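Local structure of nuclear transport factor 2 family protein (Rhodopseudomonas palustris, 3DM8) at residues H4-F9 with E75-G80. The protein is of uncharacterised function but belongs to the SnoaL-like branch of the nuclear transport factor 2 family and is a putative isomerase. Sequence-based numbering, arbitrary orientation.
Sequences HSLWRF and ESVMLG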
loop_
_atom_site.group_PDB
_atom_site.type_symbol
_atom_site.label_atom_id
_atom_site.label_comp_id
_atom_site.label_asym_id
_atom_site.label_seq_id
_atom_site.Cartn_x
_atom_site.Cartn_y
_atom_site.Cartn_z
ATOM N N HIS A 4 -15.677 -11.920 -9.551
ATOM C CA HIS A 4 -14.280 -12.014 -9.179
ATOM C C HIS A 4 -14.123 -12.529 -7.742
ATOM O O HIS A 4 -14.851 -12.154 -6.844
ATOM C CB HIS A 4 -13.598 -10.665 -9.375
ATOM C CG HIS A 4 -12.113 -10.765 -9.494
ATOM N ND1 HIS A 4 -11.307 -10.951 -8.405
ATOM C CD2 HIS A 4 -11.291 -10.732 -10.573
ATOM C CE1 HIS A 4 -10.046 -11.026 -8.797
ATOM N NE2 HIS A 4 -10.009 -10.879 -10.113
ATOM N N SER A 5 -13.123 -13.384 -7.577
ATOM C CA SER A 5 -12.756 -13.981 -6.288
ATOM C C SER A 5 -12.457 -12.946 -5.242
ATOM O O SER A 5 -12.588 -13.215 -4.039
ATOM C CB SER A 5 -11.561 -14.936 -6.447
ATOM O OG SER A 5 -11.961 -16.103 -7.184
ATOM N N LEU A 6 -12.052 -11.767 -5.680
ATOM C CA LEU A 6 -11.744 -10.692 -4.697
ATOM C C LEU A 6 -13.026 -10.306 -3.913
ATOM O O LEU A 6 -13.027 -10.113 -2.686
ATOM C CB LEU A 6 -11.180 -9.473 -5.401
ATOM C CG LEU A 6 -10.932 -8.256 -4.508
ATOM C CD1 LEU A 6 -9.848 -8.591 -3.465
ATOM C CD2 LEU A 6 -10.634 -6.941 -5.311
ATOM N N TRP A 7 -14.107 -10.203 -4.663
ATOM C CA TRP A 7 -15.416 -9.831 -4.081
ATOM C C TRP A 7 -15.930 -10.927 -3.127
ATOM O O TRP A 7 -16.537 -10.651 -2.063
ATOM C CB TRP A 7 -16.444 -9.458 -5.165
ATOM C CG TRP A 7 -15.887 -8.451 -6.177
ATOM C CD1 TRP A 7 -15.893 -8.565 -7.523
ATOM C CD2 TRP A 7 -15.227 -7.222 -5.881
ATOM N NE1 TRP A 7 -15.292 -7.459 -8.099
ATOM C CE2 TRP A 7 -14.853 -6.636 -7.107
ATOM C CE3 TRP A 7 -14.898 -6.569 -4.697
ATOM C CZ2 TRP A 7 -14.186 -5.417 -7.181
ATOM C CZ3 TRP A 7 -14.245 -5.339 -4.772
ATOM C CH2 TRP A 7 -13.908 -4.778 -5.996
ATOM N N ARG A 8 -15.697 -12.166 -3.522
ATOM C CA ARG A 8 -16.099 -13.326 -2.699
ATOM C C ARG A 8 -15.315 -13.353 -1.395
ATOM O O ARG A 8 -15.854 -13.617 -0.303
ATOM C CB ARG A 8 -15.953 -14.636 -3.458
ATOM C CG ARG A 8 -16.816 -14.745 -4.675
ATOM C CD ARG A 8 -16.662 -16.095 -5.326
ATOM N NE ARG A 8 -15.260 -16.425 -5.544
ATOM C CZ ARG A 8 -14.633 -17.462 -4.989
ATOM N NH1 ARG A 8 -15.288 -18.295 -4.196
ATOM N NH2 ARG A 8 -13.361 -17.675 -5.256
ATOM N N PHE A 9 -14.028 -13.047 -1.515
ATOM C CA PHE A 9 -13.151 -12.984 -0.348
ATOM C C PHE A 9 -13.566 -11.842 0.555
ATOM O O PHE A 9 -13.624 -11.975 1.765
ATOM C CB PHE A 9 -11.685 -12.817 -0.779
ATOM C CG PHE A 9 -10.770 -12.454 0.324
ATOM C CD1 PHE A 9 -10.503 -13.328 1.346
ATOM C CD2 PHE A 9 -10.102 -11.259 0.295
ATOM C CE1 PHE A 9 -9.655 -12.984 2.380
ATOM C CE2 PHE A 9 -9.219 -10.929 1.325
ATOM C CZ PHE A 9 -9.024 -11.787 2.371
ATOM N N GLU A 75 -11.095 2.795 -3.062
ATOM C CA GLU A 75 -10.502 3.944 -3.754
ATOM C C GLU A 75 -9.956 3.627 -5.115
ATOM O O GLU A 75 -10.073 4.418 -6.038
ATOM C CB GLU A 75 -9.436 4.595 -2.875
ATOM C CG GLU A 75 -10.060 5.245 -1.628
ATOM C CD GLU A 75 -9.049 5.732 -0.533
ATOM O OE1 GLU A 75 -7.841 5.357 -0.513
ATOM O OE2 GLU A 75 -9.495 6.480 0.356
ATOM N N SER A 76 -9.324 2.475 -5.246
ATOM C CA SER A 76 -8.778 2.019 -6.534
ATOM C C SER A 76 -8.913 0.509 -6.529
ATOM O O SER A 76 -8.726 -0.117 -5.497
ATOM C CB SER A 76 -7.271 2.317 -6.699
ATOM O OG SER A 76 -6.842 3.573 -6.172
ATOM N N VAL A 77 -9.191 -0.039 -7.676
ATOM C CA VAL A 77 -9.266 -1.492 -7.848
ATOM C C VAL A 77 -8.758 -1.863 -9.227
ATOM O O VAL A 77 -9.207 -1.323 -10.246
ATOM C CB VAL A 77 -10.712 -1.994 -7.736
ATOM C CG1 VAL A 77 -10.754 -3.499 -7.911
ATOM C CG2 VAL A 77 -11.336 -1.575 -6.394
ATOM N N MET A 78 -7.804 -2.770 -9.238
ATOM C CA MET A 78 -7.171 -3.288 -10.440
ATOM C C MET A 78 -7.312 -4.807 -10.466
ATOM O O MET A 78 -6.698 -5.523 -9.699
ATOM C CB MET A 78 -5.711 -2.792 -10.475
ATOM C CG MET A 78 -5.691 -1.240 -10.413
ATOM S SD MET A 78 -4.125 -0.352 -10.821
ATOM C CE MET A 78 -4.427 1.431 -10.502
ATOM N N LEU A 79 -8.193 -5.261 -11.334
ATOM C CA LEU A 79 -8.571 -6.670 -11.402
ATOM C C LEU A 79 -7.912 -7.368 -12.550
ATOM O O LEU A 79 -7.928 -6.899 -13.668
ATOM C CB LEU A 79 -10.059 -6.838 -11.572
ATOM C CG LEU A 79 -11.029 -6.412 -10.500
ATOM C CD1 LEU A 79 -12.405 -6.858 -10.948
ATOM C CD2 LEU A 79 -10.662 -6.985 -9.158
ATOM N N GLY A 80 -7.360 -8.530 -12.269
ATOM C CA GLY A 80 -6.910 -9.442 -13.315
ATOM C C GLY A 80 -7.644 -10.781 -13.182
ATOM O O GLY A 80 -8.534 -10.928 -12.355
#
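With its CG anti to the backbone N (chi1 -159°), the His4 imidazole lies alongside Leu79, its NE2 beside Gly80 O, while the Leu79 side chain, whose CG lies beside its own backbone N, passes the ring head to tail. The two ring nitrogens have separate tasks. His4 NE2 donates to Gly80 O at 2.7 Å, with the oxygen almost in the ring plane and an N-H...O angle of 145°, so the bond is short but bent. His4 ND1 accepts from Leu6 N at 2.9 Å, a straighter bond (163°) that makes His4 the N-cap of helix 5-19. Held at both nitrogens, the ring presents a face to Leu79 CD2, which sits 3.9 Å from the His4 centroid almost exactly on the ring normal, a CH-pi contact. Leu79 CD2 also meets Leu6 CD2 at 3.8 Å. Two residues earlier on the strand, Val77 CG1 lies 3.9 Å from Trp7 CH2, oblique to the indole. Replacing His4 with alanine removes the ring, which is likely to leave Gly80 O without this donor, Leu6 N without its capping acceptor and Leu79 CD2 without the face it packs on. Leu6 and Leu79 also both touch Ala84 of strand 83-94. The contact thus joins the start of the N-terminal helix to the Val77-Gly80 region, at strand 67-79, outermost in this chain's sheet, consistent with the cone-shaped alpha+beta fold of NTF2-like proteins, in which an N-terminal helix packs against a curved sheet.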